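Local coordinates for protein Pyrsv_gp04 (Pyrobaculum spherical virus, PDB 2VXZ) that is of unproven function but probably acts as a viral transcriptional regulator that binds DNA through a helix-turn-helix-type domain, at residues 68-71 and 72-75; 80-83 and 84-87; 94-97 and 98-101; 105-108 and 109-112; 134-138 and 139-143. All blocks are in the same frame, centred on the assembly; numbering follows the deposited sequence.

Interaction 1. Residues 68-71 and 72-75; sequences SMDQ and YRQL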
loop_
_atom_site.group_PDB
_atom_site.type_symbol
_atom_site.label_atom_id
_atom_site.label_comp_id
_atom_site.label_asym_id
_atom_site.label_seq_id
_atom_site.Cartn_x
_atom_site.Cartn_y
_atom_site.Cartn_z
ATOM N N SER A 68 -7.509 -5.373 -10.955
ATOM C CA SER A 68 -8.277 -6.579 -10.686
ATOM C C SER A 68 -7.984 -7.063 -9.278
ATOM O O SER A 68 -6.998 -6.644 -8.665
ATOM C CB SER A 68 -7.898 -7.675 -11.676
ATOM O OG SER A 68 -6.568 -8.107 -11.471
HETATM N N MSE A 69 -8.832 -7.954 -8.772
HETATM C CA MSE A 69 -8.573 -8.578 -7.488
HETATM C C MSE A 69 -7.381 -9.516 -7.569
HETATM O O MSE A 69 -6.665 -9.650 -6.597
HETATM C CB MSE A 69 -9.814 -9.283 -6.932
HETATM C CG MSE A 69 -10.885 -8.301 -6.465
HETATM SE SE MSE A 69 -10.255 -7.038 -5.111
HETATM C CE MSE A 69 -10.074 -8.282 -3.635
ATOM N N ASP A 70 -7.139 -10.130 -8.727
ATOM C CA ASP A 70 -5.888 -10.868 -8.929
ATOM C C ASP A 70 -4.664 -9.977 -8.745
ATOM O O ASP A 70 -3.675 -10.404 -8.155
ATOM C CB ASP A 70 -5.816 -11.480 -10.322
ATOM C CG ASP A 70 -6.534 -12.800 -10.417
ATOM O OD1 ASP A 70 -7.206 -13.219 -9.444
ATOM O OD2 ASP A 70 -6.402 -13.438 -11.479
ATOM N N GLN A 71 -4.720 -8.751 -9.266
ATOM C CA GLN A 71 -3.586 -7.841 -9.131
ATOM C C GLN A 71 -3.394 -7.478 -7.659
ATOM O O GLN A 71 -2.255 -7.333 -7.186
ATOM C CB GLN A 71 -3.768 -6.569 -9.963
ATOM C CG GLN A 71 -2.483 -5.762 -10.070
ATOM C CD GLN A 71 -2.680 -4.395 -10.696
ATOM O OE1 GLN A 71 -3.591 -3.651 -10.326
ATOM N NE2 GLN A 71 -1.817 -4.057 -11.646
ATOM N N TYR A 72 -4.513 -7.322 -6.945
ATOM C CA TYR A 72 -4.474 -7.063 -5.507
ATOM C C TYR A 72 -3.795 -8.204 -4.780
ATOM O O TYR A 72 -2.918 -7.967 -3.971
ATOM C CB TYR A 72 -5.870 -6.816 -4.919
ATOM C CG TYR A 72 -5.872 -6.743 -3.406
ATOM C CD1 TYR A 72 -5.381 -5.620 -2.751
ATOM C CD2 TYR A 72 -6.340 -7.806 -2.628
ATOM C CE1 TYR A 72 -5.368 -5.540 -1.366
ATOM C CE2 TYR A 72 -6.330 -7.734 -1.231
ATOM C CZ TYR A 72 -5.838 -6.588 -0.613
ATOM O OH TYR A 72 -5.794 -6.481 0.766
ATOM N N ARG A 73 -4.198 -9.437 -5.069
ATOM C CA ARG A 73 -3.608 -10.594 -4.403
ATOM C C ARG A 73 -2.107 -10.707 -4.662
ATOM O O ARG A 73 -1.355 -11.064 -3.760
ATOM C CB ARG A 73 -4.329 -11.882 -4.791
ATOM C CG ARG A 73 -5.741 -11.936 -4.246
ATOM C CD ARG A 73 -6.466 -13.197 -4.659
ATOM N NE ARG A 73 -7.915 -13.016 -4.526
ATOM C CZ ARG A 73 -8.764 -12.755 -5.519
ATOM N NH1 ARG A 73 -8.369 -12.682 -6.788
ATOM N NH2 ARG A 73 -10.050 -12.600 -5.231
ATOM N N GLN A 74 -1.676 -10.380 -5.877
ATOM C CA GLN A 74 -0.247 -10.330 -6.196
ATOM C C GLN A 74 0.475 -9.280 -5.356
ATOM O O GLN A 74 1.575 -9.534 -4.871
ATOM C CB GLN A 74 -0.033 -10.045 -7.686
ATOM C CG GLN A 74 -0.396 -11.214 -8.549
ATOM C CD GLN A 74 -0.382 -10.906 -10.037
ATOM O OE1 GLN A 74 -0.480 -9.746 -10.458
ATOM N NE2 GLN A 74 -0.276 -11.959 -10.848
ATOM N N LEU A 75 -0.137 -8.105 -5.193
ATOM C CA LEU A 75 0.442 -7.043 -4.364
ATOM C C LEU A 75 0.602 -7.499 -2.914
ATOM O O LEU A 75 1.668 -7.342 -2.311
ATOM C CB LEU A 75 -0.426 -5.784 -4.413
ATOM C CG LEU A 75 0.128 -4.564 -3.679
ATOM C CD1 LEU A 75 1.034 -3.755 -4.587
ATOM C CD2 LEU A 75 -1.004 -3.715 -3.140
#
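Asp-70 and Arg-73 slant across each other on the outer surface of the first turns of helix 69-89, the carboxylate and guanidinium planes turned 73° apart. One contact carries the salt bridge: Asp-70 OD1 comes to the edge of the guanidinium, near its plane, 2.9 Å from Arg-73 NH1. An extended chain from CG to NE carries the arginine back along the helix, where its head also packs on Met-69, CB to Arg-73 NH1 and NH2 both 3.7 Å.

Selenomethionine Met-69 and Tyr-72 instead run alongside each other in the same direction. Bends at chi2 (-57°) and chi3 (-70°) fold the Met-69 chain so that CE lies 3.9 Å from Tyr-72 CD2, while SE stands 5.4 Å from the ring centroid, an oblique Met-aromatic contact. Both side chains also reach Val-57 of strand 55-59.

Gln-71 turns to another side, its amide nitrogen bound to Leu-20 O and its amide oxygen to Leu-67 N. Its own backbone N gives a bond of 2.9 Å to Ser-68 OG, and Tyr-72 N bonds to Ser-68 O. The whole is a serine N-cap opening an alpha helix, with an i to i+3 salt bridge on its first turn.

Interaction 2. Residues 80-83 and 84-87; sequences IREV and ERLV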
loop_
_atom_site.group_PDB
_atom_site.type_symbol
_atom_site.label_atom_id
_atom_site.label_comp_id
_atom_site.label_asym_id
_atom_site.label_seq_id
_atom_site.Cartn_x
_atom_site.Cartn_y
_atom_site.Cartn_z
ATOM N N ILE A 80 3.800 -9.102 1.670
ATOM C CA ILE A 80 4.038 -10.107 2.710
ATOM C C ILE A 80 5.441 -10.693 2.619
ATOM O O ILE A 80 6.132 -10.791 3.626
ATOM C CB ILE A 80 2.965 -11.207 2.690
ATOM C CG1 ILE A 80 1.608 -10.609 3.084
ATOM C CG2 ILE A 80 3.308 -12.302 3.680
ATOM C CD1 ILE A 80 0.467 -11.584 3.023
ATOM N N ARG A 81 5.879 -11.043 1.414
ATOM C CA ARG A 81 7.230 -11.572 1.218
ATOM C C ARG A 81 8.300 -10.582 1.662
ATOM O O ARG A 81 9.305 -10.984 2.255
ATOM C CB ARG A 81 7.462 -11.977 -0.240
ATOM C CG ARG A 81 6.663 -13.197 -0.676
ATOM C CD ARG A 81 7.153 -13.746 -2.000
ATOM N NE ARG A 81 7.070 -12.752 -3.067
ATOM C CZ ARG A 81 6.023 -12.550 -3.870
ATOM N NH1 ARG A 81 4.913 -13.278 -3.767
ATOM N NH2 ARG A 81 6.094 -11.599 -4.790
ATOM N N GLU A 82 8.087 -9.296 1.375
ATOM C CA GLU A 82 9.036 -8.264 1.771
ATOM C C GLU A 82 9.092 -8.122 3.280
ATOM O O GLU A 82 10.173 -8.079 3.833
ATOM C CB GLU A 82 8.722 -6.912 1.130
ATOM C CG GLU A 82 9.013 -6.863 -0.352
ATOM C CD GLU A 82 10.496 -6.890 -0.662
ATOM O OE1 GLU A 82 11.197 -5.939 -0.284
ATOM O OE2 GLU A 82 10.969 -7.870 -1.261
ATOM N N VAL A 83 7.934 -8.054 3.950
ATOM C CA VAL A 83 7.924 -7.993 5.417
ATOM C C VAL A 83 8.644 -9.219 5.996
ATOM O O VAL A 83 9.493 -9.093 6.881
ATOM C CB VAL A 83 6.495 -7.880 6.001
ATOM C CG1 VAL A 83 6.522 -7.991 7.552
ATOM C CG2 VAL A 83 5.836 -6.573 5.551
ATOM N N GLU A 84 8.328 -10.401 5.489
ATOM C CA GLU A 84 8.904 -11.622 6.046
ATOM C C GLU A 84 10.393 -11.718 5.772
ATOM O O GLU A 84 11.137 -12.242 6.607
ATOM C CB GLU A 84 8.165 -12.855 5.529
ATOM C CG GLU A 84 6.721 -12.888 6.009
ATOM C CD GLU A 84 6.150 -14.259 5.995
ATOM O OE1 GLU A 84 5.866 -14.759 4.887
ATOM O OE2 GLU A 84 6.011 -14.835 7.102
ATOM N N ARG A 85 10.843 -11.193 4.630
ATOM C CA ARG A 85 12.290 -11.129 4.353
ATOM C C ARG A 85 13.010 -10.230 5.368
ATOM O O ARG A 85 14.081 -10.588 5.894
ATOM C CB ARG A 85 12.572 -10.644 2.933
ATOM C CG ARG A 85 14.065 -10.586 2.608
ATOM C CD ARG A 85 14.337 -10.189 1.194
ATOM N NE ARG A 85 13.802 -8.871 0.909
ATOM C CZ ARG A 85 14.387 -7.717 1.230
ATOM N NH1 ARG A 85 15.560 -7.679 1.850
ATOM N NH2 ARG A 85 13.791 -6.584 0.911
ATOM N N LEU A 86 12.435 -9.061 5.626
ATOM C CA LEU A 86 13.020 -8.133 6.592
ATOM C C LEU A 86 13.017 -8.724 8.012
ATOM O O LEU A 86 13.962 -8.519 8.782
ATOM C CB LEU A 86 12.296 -6.789 6.562
ATOM C CG LEU A 86 12.365 -5.998 5.264
ATOM C CD1 LEU A 86 11.421 -4.771 5.328
ATOM C CD2 LEU A 86 13.797 -5.600 4.925
ATOM N N VAL A 87 11.963 -9.451 8.358
ATOM C CA VAL A 87 11.886 -10.112 9.668
ATOM C C VAL A 87 12.938 -11.221 9.801
ATOM O O VAL A 87 13.595 -11.359 10.845
ATOM C CB VAL A 87 10.473 -10.693 9.907
ATOM C CG1 VAL A 87 10.495 -11.731 11.023
ATOM C CG2 VAL A 87 9.492 -9.567 10.215
#
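Glu-82 and Arg-85, three residues apart on helix 69-89, leave the backbone as near-parallel neighbours and are joined at their ends by a salt bridge. Followed outward, Arg-85 starts with CB over the backbone, 3.4 Å from Arg-81 O and 3.6 Å from Glu-82 O. CG and CD then continue an extended run, CG anti to the backbone N (chi1 -179°), until a bend at chi3 (60°) turns the head toward the glutamate. NE comes to 3.7 Å from Glu-82 OE2, and CZ stays 4.0 Å from Glu-82 OE1, farther than NH2. NH2 makes the bond, 2.9 Å to Glu-82 OE1. The oxygen lies in the guanidinium plane, whereas NH2 approaches from above the carboxylate plane.

Two acidic groups share this nitrogen, because Arg-85 NH2 also forms a salt bridge with Asp-107. Glu-82 OE2 is in turn held by Gln-109, so both ends of the pair are fixed by the neighbouring helix start, and the positive charge probably steadies the two carboxylates.

On another side, Glu-84 runs alongside Ile-80, OE1 3.7 Å from Ile-80 CG2, while its OE2 pairs with Arg-156. Val-83 and Val-87 are more loosely matched, CG1 to CG2 4.3 Å, and pack on helix 125-139. This is an amphipathic alpha helix with an i to i+3 Glu-Arg pair, packed against helices 97-106, 108-115 and 125-139.

Interaction 3. Residues 94-97 and 98-101; sequences FISP and PRLH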
loop_
_atom_site.group_PDB
_atom_site.type_symbol
_atom_site.label_atom_id
_atom_site.label_comp_id
_atom_site.label_asym_id
_atom_site.label_seq_id
_atom_site.Cartn_x
_atom_site.Cartn_y
_atom_site.Cartn_z
ATOM N N PHE A 94 9.649 -9.973 17.361
ATOM C CA PHE A 94 8.487 -9.098 17.447
ATOM C C PHE A 94 8.670 -7.967 16.458
ATOM O O PHE A 94 9.796 -7.687 16.037
ATOM C CB PHE A 94 8.323 -8.534 18.863
ATOM C CG PHE A 94 9.437 -7.612 19.278
ATOM C CD1 PHE A 94 9.335 -6.247 19.087
ATOM C CD2 PHE A 94 10.604 -8.121 19.824
ATOM C CE1 PHE A 94 10.367 -5.398 19.454
ATOM C CE2 PHE A 94 11.642 -7.291 20.183
ATOM C CZ PHE A 94 11.524 -5.920 20.009
ATOM N N ILE A 95 7.564 -7.309 16.108
ATOM C CA ILE A 95 7.599 -6.214 15.145
ATOM C C ILE A 95 6.432 -5.255 15.405
ATOM O O ILE A 95 5.373 -5.656 15.883
ATOM C CB ILE A 95 7.586 -6.751 13.689
ATOM C CG1 ILE A 95 7.927 -5.637 12.692
ATOM C CG2 ILE A 95 6.262 -7.401 13.365
ATOM C CD1 ILE A 95 8.482 -6.143 11.395
ATOM N N SER A 96 6.674 -3.975 15.129
ATOM C CA SER A 96 5.711 -2.909 15.315
ATOM C C SER A 96 5.698 -2.057 14.036
ATOM O O SER A 96 6.629 -2.116 13.249
ATOM C CB SER A 96 6.101 -2.031 16.500
ATOM O OG SER A 96 7.328 -1.329 16.267
ATOM N N PRO A 97 4.640 -1.269 13.828
ATOM C CA PRO A 97 4.614 -0.448 12.608
ATOM C C PRO A 97 5.813 0.501 12.438
ATOM O O PRO A 97 6.355 0.592 11.332
ATOM C CB PRO A 97 3.265 0.285 12.714
ATOM C CG PRO A 97 2.423 -0.619 13.580
ATOM C CD PRO A 97 3.389 -1.151 14.598
ATOM N N PRO A 98 6.242 1.200 13.513
ATOM C CA PRO A 98 7.408 2.065 13.345
ATOM C C PRO A 98 8.671 1.289 13.034
ATOM O O PRO A 98 9.479 1.724 12.229
ATOM C CB PRO A 98 7.531 2.750 14.711
ATOM C CG PRO A 98 6.200 2.644 15.312
ATOM C CD PRO A 98 5.670 1.347 14.867
ATOM N N ARG A 99 8.852 0.144 13.676
ATOM C CA ARG A 99 10.038 -0.674 13.386
ATOM C C ARG A 99 10.042 -1.184 11.944
ATOM O O ARG A 99 11.080 -1.214 11.285
ATOM C CB ARG A 99 10.157 -1.816 14.383
ATOM C CG ARG A 99 10.681 -1.322 15.718
ATOM C CD ARG A 99 10.737 -2.425 16.746
ATOM N NE ARG A 99 11.710 -3.476 16.435
ATOM C CZ ARG A 99 12.893 -3.639 17.031
ATOM N NH1 ARG A 99 13.322 -2.802 17.974
ATOM N NH2 ARG A 99 13.663 -4.657 16.671
ATOM N N LEU A 100 8.876 -1.579 11.461
ATOM C CA LEU A 100 8.752 -2.034 10.088
ATOM C C LEU A 100 9.011 -0.882 9.138
ATOM O O LEU A 100 9.715 -1.042 8.150
ATOM C CB LEU A 100 7.378 -2.646 9.841
ATOM C CG LEU A 100 7.112 -3.097 8.404
ATOM C CD1 LEU A 100 8.128 -4.153 7.964
ATOM C CD2 LEU A 100 5.668 -3.614 8.256
ATOM N N HIS A 101 8.439 0.288 9.426
ATOM C CA HIS A 101 8.729 1.454 8.595
ATOM C C HIS A 101 10.237 1.682 8.497
ATOM O O HIS A 101 10.782 1.895 7.397
ATOM C CB HIS A 101 8.052 2.727 9.098
ATOM C CG HIS A 101 8.229 3.893 8.173
ATOM N ND1 HIS A 101 9.043 4.967 8.462
ATOM C CD2 HIS A 101 7.717 4.131 6.943
ATOM C CE1 HIS A 101 9.009 5.825 7.461
ATOM N NE2 HIS A 101 8.219 5.339 6.521
#
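The extended backbone of Phe-94 to Ser-96 turns into helix at Pro-97, where Ser-96 O accepts the N-H of Leu-100 at 2.9 Å and Pro-97 O that of His-101 at 2.8 Å. Ser-96 closes the start with its side chain: chi1 of 65° sets OG between the backbone N and the carbonyl carbon, from where it takes a weak bond of 3.3 Å from Arg-99 N. The same hydroxyl lies against Arg-99 CG and is hydrogen-bonded to Glu-148 OE2, a stronger partner.

This is a serine N-cap followed by two prolines, which suit the first turn, where no preceding turn offers a carbonyl to an N-H. Their adjoining rings pack tightly, Pro-97 CD to Pro-98 CD 3.4 Å. The cap begins helix 97-106 directly after strand 94-95, which pairs with strand 151-152 in a small antiparallel sheet.

Phe-94 and Arg-99 meet on the outer side, ring and guanidinium planes 41° apart. Phe-94 CE1 sits over one guanidinium face, offset toward its rim and 3.8 Å from Arg-99 NE; the bend at chi3 (66°) turns the arginine head toward the Phe-94 ring. Inward, Ile-95 CD1 reaches both CD1 and CB of Leu-100, each at 4.0 Å, and the pair faces Leu-135 of helix 125-139. His-101 NE2 bonds to Ile-120 O and ND1 to Arg-123 NE.

Interaction 4. Residues 105-108 and 109-112; sequences IKDP and QARK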
loop_
_atom_site.group_PDB
_atom_site.type_symbol
_atom_site.label_atom_id
_atom_site.label_comp_id
_atom_site.label_asym_id
_atom_site.label_seq_id
_atom_site.Cartn_x
_atom_site.Cartn_y
_atom_site.Cartn_z
ATOM N N ILE A 105 12.466 1.652 4.967
ATOM C CA ILE A 105 13.139 2.810 4.355
ATOM C C ILE A 105 14.661 2.664 4.311
ATOM O O ILE A 105 15.313 3.296 3.466
ATOM C CB ILE A 105 12.732 4.173 4.992
ATOM C CG1 ILE A 105 13.123 4.236 6.467
ATOM C CG2 ILE A 105 11.250 4.457 4.742
ATOM C CD1 ILE A 105 12.773 5.547 7.141
ATOM N N LYS A 106 15.213 1.825 5.189
ATOM C CA LYS A 106 16.654 1.522 5.221
ATOM C C LYS A 106 17.100 0.416 4.251
ATOM O O LYS A 106 18.303 0.236 4.032
ATOM C CB LYS A 106 17.088 1.133 6.639
ATOM C CG LYS A 106 17.235 2.304 7.596
ATOM C CD LYS A 106 18.485 2.170 8.493
ATOM C CE LYS A 106 19.829 2.432 7.747
ATOM N NZ LYS A 106 20.184 3.872 7.424
ATOM N N ASP A 107 16.158 -0.342 3.701
ATOM C CA ASP A 107 16.483 -1.408 2.766
ATOM C C ASP A 107 16.105 -0.985 1.350
ATOM O O ASP A 107 14.929 -0.765 1.063
ATOM C CB ASP A 107 15.747 -2.689 3.141
ATOM C CG ASP A 107 16.034 -3.819 2.176
ATOM O OD1 ASP A 107 17.091 -4.454 2.303
ATOM O OD2 ASP A 107 15.220 -4.071 1.276
ATOM N N PRO A 108 17.103 -0.818 0.462
ATOM C CA PRO A 108 16.793 -0.318 -0.875
ATOM C C PRO A 108 15.696 -1.068 -1.630
ATOM O O PRO A 108 14.858 -0.428 -2.256
ATOM C CB PRO A 108 18.128 -0.442 -1.595
ATOM C CG PRO A 108 19.140 -0.262 -0.500
ATOM C CD PRO A 108 18.558 -0.997 0.639
ATOM N N GLN A 109 15.710 -2.397 -1.572
ATOM C CA GLN A 109 14.732 -3.197 -2.312
ATOM C C GLN A 109 13.332 -2.961 -1.754
ATOM O O GLN A 109 12.396 -2.649 -2.511
ATOM C CB GLN A 109 15.081 -4.692 -2.286
ATOM C CG GLN A 109 13.968 -5.571 -2.859
ATOM C CD GLN A 109 14.346 -7.027 -2.951
ATOM O OE1 GLN A 109 15.367 -7.380 -3.547
ATOM N NE2 GLN A 109 13.505 -7.892 -2.391
ATOM N N ALA A 110 13.193 -3.086 -0.433
ATOM C CA ALA A 110 11.894 -2.843 0.224
ATOM C C ALA A 110 11.414 -1.417 -0.010
ATOM O O ALA A 110 10.236 -1.190 -0.298
ATOM C CB ALA A 110 11.968 -3.153 1.741
ATOM N N ARG A 111 12.316 -0.448 0.093
ATOM C CA ARG A 111 11.927 0.943 -0.104
ATOM C C ARG A 111 11.394 1.189 -1.515
ATOM O O ARG A 111 10.365 1.846 -1.686
ATOM C CB ARG A 111 13.102 1.892 0.174
ATOM C CG ARG A 111 12.671 3.353 0.278
ATOM C CD ARG A 111 13.837 4.320 0.378
ATOM N NE ARG A 111 13.326 5.689 0.254
ATOM C CZ ARG A 111 13.499 6.681 1.129
ATOM N NH1 ARG A 111 14.250 6.541 2.222
ATOM N NH2 ARG A 111 12.932 7.857 0.879
ATOM N N LYS A 112 12.107 0.685 -2.516
ATOM C CA LYS A 112 11.682 0.789 -3.915
ATOM C C LYS A 112 10.310 0.156 -4.125
ATOM O O LYS A 112 9.451 0.741 -4.775
ATOM C CB LYS A 112 12.699 0.133 -4.848
ATOM C CG LYS A 112 12.341 0.228 -6.329
ATOM C CD LYS A 112 13.378 -0.440 -7.203
ATOM C CE LYS A 112 12.840 -0.753 -8.607
ATOM N NZ LYS A 112 12.635 0.474 -9.416
HETATM O O HOH W 1 16.639 5.507 4.238
HETATM O O HOH W 2 17.970 -4.287 -0.498
#
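Asp-107 and Ala-110 form the tight part of this turn between two helices. Asp-107 OD2 accepts from Ala-110 N at 2.8 Å through its anti lone pair, an almost straight bond with an N-H...O angle of 169°. With CG anti to the backbone N (chi1 179°), the carboxylate swings over the start of the helix, and OD2 also rests 3.4 Å from Ala-110 CB. The side chain thus caps Ala-110 N, while the carbonyl of Asp-107 makes the first regular helix bond, 2.8 Å from Asp-107 O to the next amide, Arg-111 N.

The outer side is looser and partly bridged by water. One water donates to Asp-107 OD1 and accepts from Gln-109 N at 3.1 Å, serving another amide of the first turn. Arg-111 stretches back, extended from CG to NE, over the last turn of the preceding helix; CD lies 3.6 Å from Ile-105 O and NH1 3.9 Å from Ile-105 CB. A second water donates to Ile-105 O and accepts only weakly from Arg-111 NH1, meeting the guanidinium at its edge.

Asp-107 is thus the N-cap where helix 97-106 gives way to helix 108-115. The inner face of the turn rests on helix 69-89: Asp-107 touches Leu-86, and Ala-110 packs against the side chains of both Glu-82 and Arg-85.

Interaction 5. Residues 134-138 and 139-143; sequences LLKMI and YGEPY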
loop_
_atom_site.group_PDB
_atom_site.type_symbol
_atom_site.label_atom_id
_atom_site.label_comp_id
_atom_site.label_asym_id
_atom_site.label_seq_id
_atom_site.Cartn_x
_atom_site.Cartn_y
_atom_site.Cartn_z
ATOM N N LEU A 134 -1.094 -4.190 7.485
ATOM C CA LEU A 134 -0.296 -5.246 6.863
ATOM C C LEU A 134 0.198 -6.225 7.922
ATOM O O LEU A 134 0.133 -7.454 7.742
ATOM C CB LEU A 134 0.889 -4.626 6.102
ATOM C CG LEU A 134 1.832 -5.555 5.319
ATOM C CD1 LEU A 134 1.077 -6.461 4.336
ATOM C CD2 LEU A 134 2.920 -4.756 4.589
ATOM N N LEU A 135 0.713 -5.696 9.026
ATOM C CA LEU A 135 1.230 -6.568 10.084
ATOM C C LEU A 135 0.112 -7.429 10.667
ATOM O O LEU A 135 0.302 -8.613 10.960
ATOM C CB LEU A 135 1.927 -5.770 11.189
ATOM C CG LEU A 135 3.287 -5.179 10.856
ATOM C CD1 LEU A 135 3.770 -4.253 11.955
ATOM C CD2 LEU A 135 4.331 -6.261 10.604
ATOM N N LYS A 136 -1.059 -6.851 10.828
ATOM C CA LYS A 136 -2.182 -7.597 11.389
ATOM C C LYS A 136 -2.625 -8.720 10.446
ATOM O O LYS A 136 -3.074 -9.793 10.888
ATOM C CB LYS A 136 -3.320 -6.622 11.678
ATOM C CG LYS A 136 -4.239 -7.007 12.790
ATOM C CD LYS A 136 -5.157 -5.839 13.104
ATOM C CE LYS A 136 -5.175 -5.538 14.584
ATOM N NZ LYS A 136 -6.175 -4.480 14.917
HETATM N N MSE A 137 -2.508 -8.481 9.141
HETATM C CA MSE A 137 -2.844 -9.506 8.140
HETATM C C MSE A 137 -1.896 -10.698 8.197
HETATM O O MSE A 137 -2.303 -11.827 7.931
HETATM C CB MSE A 137 -2.811 -8.931 6.732
HETATM C CG MSE A 137 -3.931 -7.986 6.463
HETATM SE SE MSE A 137 -3.742 -7.227 4.680
HETATM C CE MSE A 137 -3.048 -8.750 3.787
ATOM N N ILE A 138 -0.634 -10.434 8.548
ATOM C CA ILE A 138 0.400 -11.453 8.569
ATOM C C ILE A 138 0.442 -12.230 9.896
ATOM O O ILE A 138 0.580 -13.463 9.896
ATOM C CB ILE A 138 1.791 -10.845 8.303
ATOM C CG1 ILE A 138 1.829 -10.129 6.947
ATOM C CG2 ILE A 138 2.859 -11.928 8.369
ATOM C CD1 ILE A 138 3.053 -9.256 6.742
ATOM N N TYR A 139 0.329 -11.503 11.009
ATOM C CA TYR A 139 0.622 -12.024 12.351
ATOM C C TYR A 139 -0.611 -12.083 13.259
ATOM O O TYR A 139 -0.523 -12.550 14.404
ATOM C CB TYR A 139 1.734 -11.171 13.016
ATOM C CG TYR A 139 3.037 -11.172 12.227
ATOM C CD1 TYR A 139 3.800 -12.324 12.122
ATOM C CD2 TYR A 139 3.481 -10.032 11.566
ATOM C CE1 TYR A 139 4.976 -12.339 11.393
ATOM C CE2 TYR A 139 4.654 -10.047 10.822
ATOM C CZ TYR A 139 5.393 -11.203 10.735
ATOM O OH TYR A 139 6.551 -11.253 9.981
ATOM N N GLY A 140 -1.757 -11.615 12.775
ATOM C CA GLY A 140 -2.970 -11.587 13.589
ATOM C C GLY A 140 -2.974 -10.429 14.566
ATOM O O GLY A 140 -2.145 -9.525 14.471
ATOM N N GLU A 141 -3.897 -10.468 15.524
ATOM C CA GLU A 141 -4.049 -9.371 16.477
ATOM C C GLU A 141 -2.795 -9.188 17.317
ATOM O O GLU A 141 -2.167 -10.163 17.717
ATOM C CB GLU A 141 -5.235 -9.611 17.398
ATOM C CG GLU A 141 -6.557 -9.685 16.690
ATOM C CD GLU A 141 -6.939 -8.391 16.039
ATOM O OE1 GLU A 141 -6.726 -7.325 16.653
ATOM O OE2 GLU A 141 -7.444 -8.435 14.904
ATOM N N PRO A 142 -2.436 -7.933 17.601
ATOM C CA PRO A 142 -1.184 -7.685 18.303
ATOM C C PRO A 142 -1.183 -8.119 19.765
ATOM O O PRO A 142 -2.238 -8.175 20.407
ATOM C CB PRO A 142 -1.034 -6.166 18.223
ATOM C CG PRO A 142 -2.394 -5.658 18.108
ATOM C CD PRO A 142 -3.149 -6.677 17.301
ATOM N N TYR A 143 0.012 -8.424 20.266
ATOM C CA TYR A 143 0.213 -8.743 21.675
ATOM C C TYR A 143 0.102 -7.486 22.556
ATOM O O TYR A 143 -0.524 -7.522 23.621
ATOM C CB TYR A 143 1.580 -9.398 21.844
ATOM C CG TYR A 143 1.926 -9.772 23.253
ATOM C CD1 TYR A 143 1.093 -10.608 23.998
ATOM C CD2 TYR A 143 3.114 -9.334 23.829
ATOM C CE1 TYR A 143 1.420 -10.956 25.297
ATOM C CE2 TYR A 143 3.450 -9.675 25.116
ATOM C CZ TYR A 143 2.606 -10.487 25.853
ATOM O OH TYR A 143 2.942 -10.845 27.145
#
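Leu-135 O is gripped twice as the last turn of helix 125-139 closes: by Tyr-139 N at 2.9 Å, nearly in line with the carbonyl, and, weakly, by Ile-138 N. The next bond, Gly-140 N to Lys-136 O, is also 2.9 Å but bent (131°), with the donor above the carbonyl plane, and Gly-140 leaves the helix with a positive phi of 78°.

The Tyr-139 ring lies alongside Ile-138. Ile-138 CG2, anti to its own backbone N, is centred over one face of the ring in a CH-pi contact, 3.5 Å from the centroid. Leu-135 comes to the ring edge, in plane, Leu-135 CD2 to Tyr-139 CE2 3.8 Å. The tyrosine also touches Val-87 of helix 69-89 and Arg-156.

On the outer side Lys-136 crosses Glu-141. The lysine chain, bent at chi3, brings CE to 3.6 Å from Pro-142 CD and NZ to 3.4 Å from Glu-141 OE1, a long salt bridge that ties the departing loop to the helix. Pro-142 rests on Tyr-151 of strand 151-152, as do Leu-135 and Lys-136. The arrangement is a helix C-terminus ended by a glycine of positive phi, a common way to end an alpha helix.

How the interactions relate
Interactions 1 and 2 lie on one long helix, 69-89, with centres 18 Å apart: interaction 1 starts it beside the strands 55-59 and 62-66, interaction 2 lies farther along, among the later helices. Interaction 2 touches 3, 4 and 5. Its polar side comes within 2.9 Å of interaction 4, from Arg-85 NH2 to Asp-107 OD2; its apolar side meets interaction 3 at Val-87 CG2 and Ile-95 CD1 (3.8 Å) and interaction 5 at Val-83 CG2 and Leu-134 CD2 (3.6 Å). Leu-135 CD2 joins interactions 3 and 5, 3.6 Å from Ile-95 CG2. Interactions 4 and 5 stay apart, their centres 21 Å from each other.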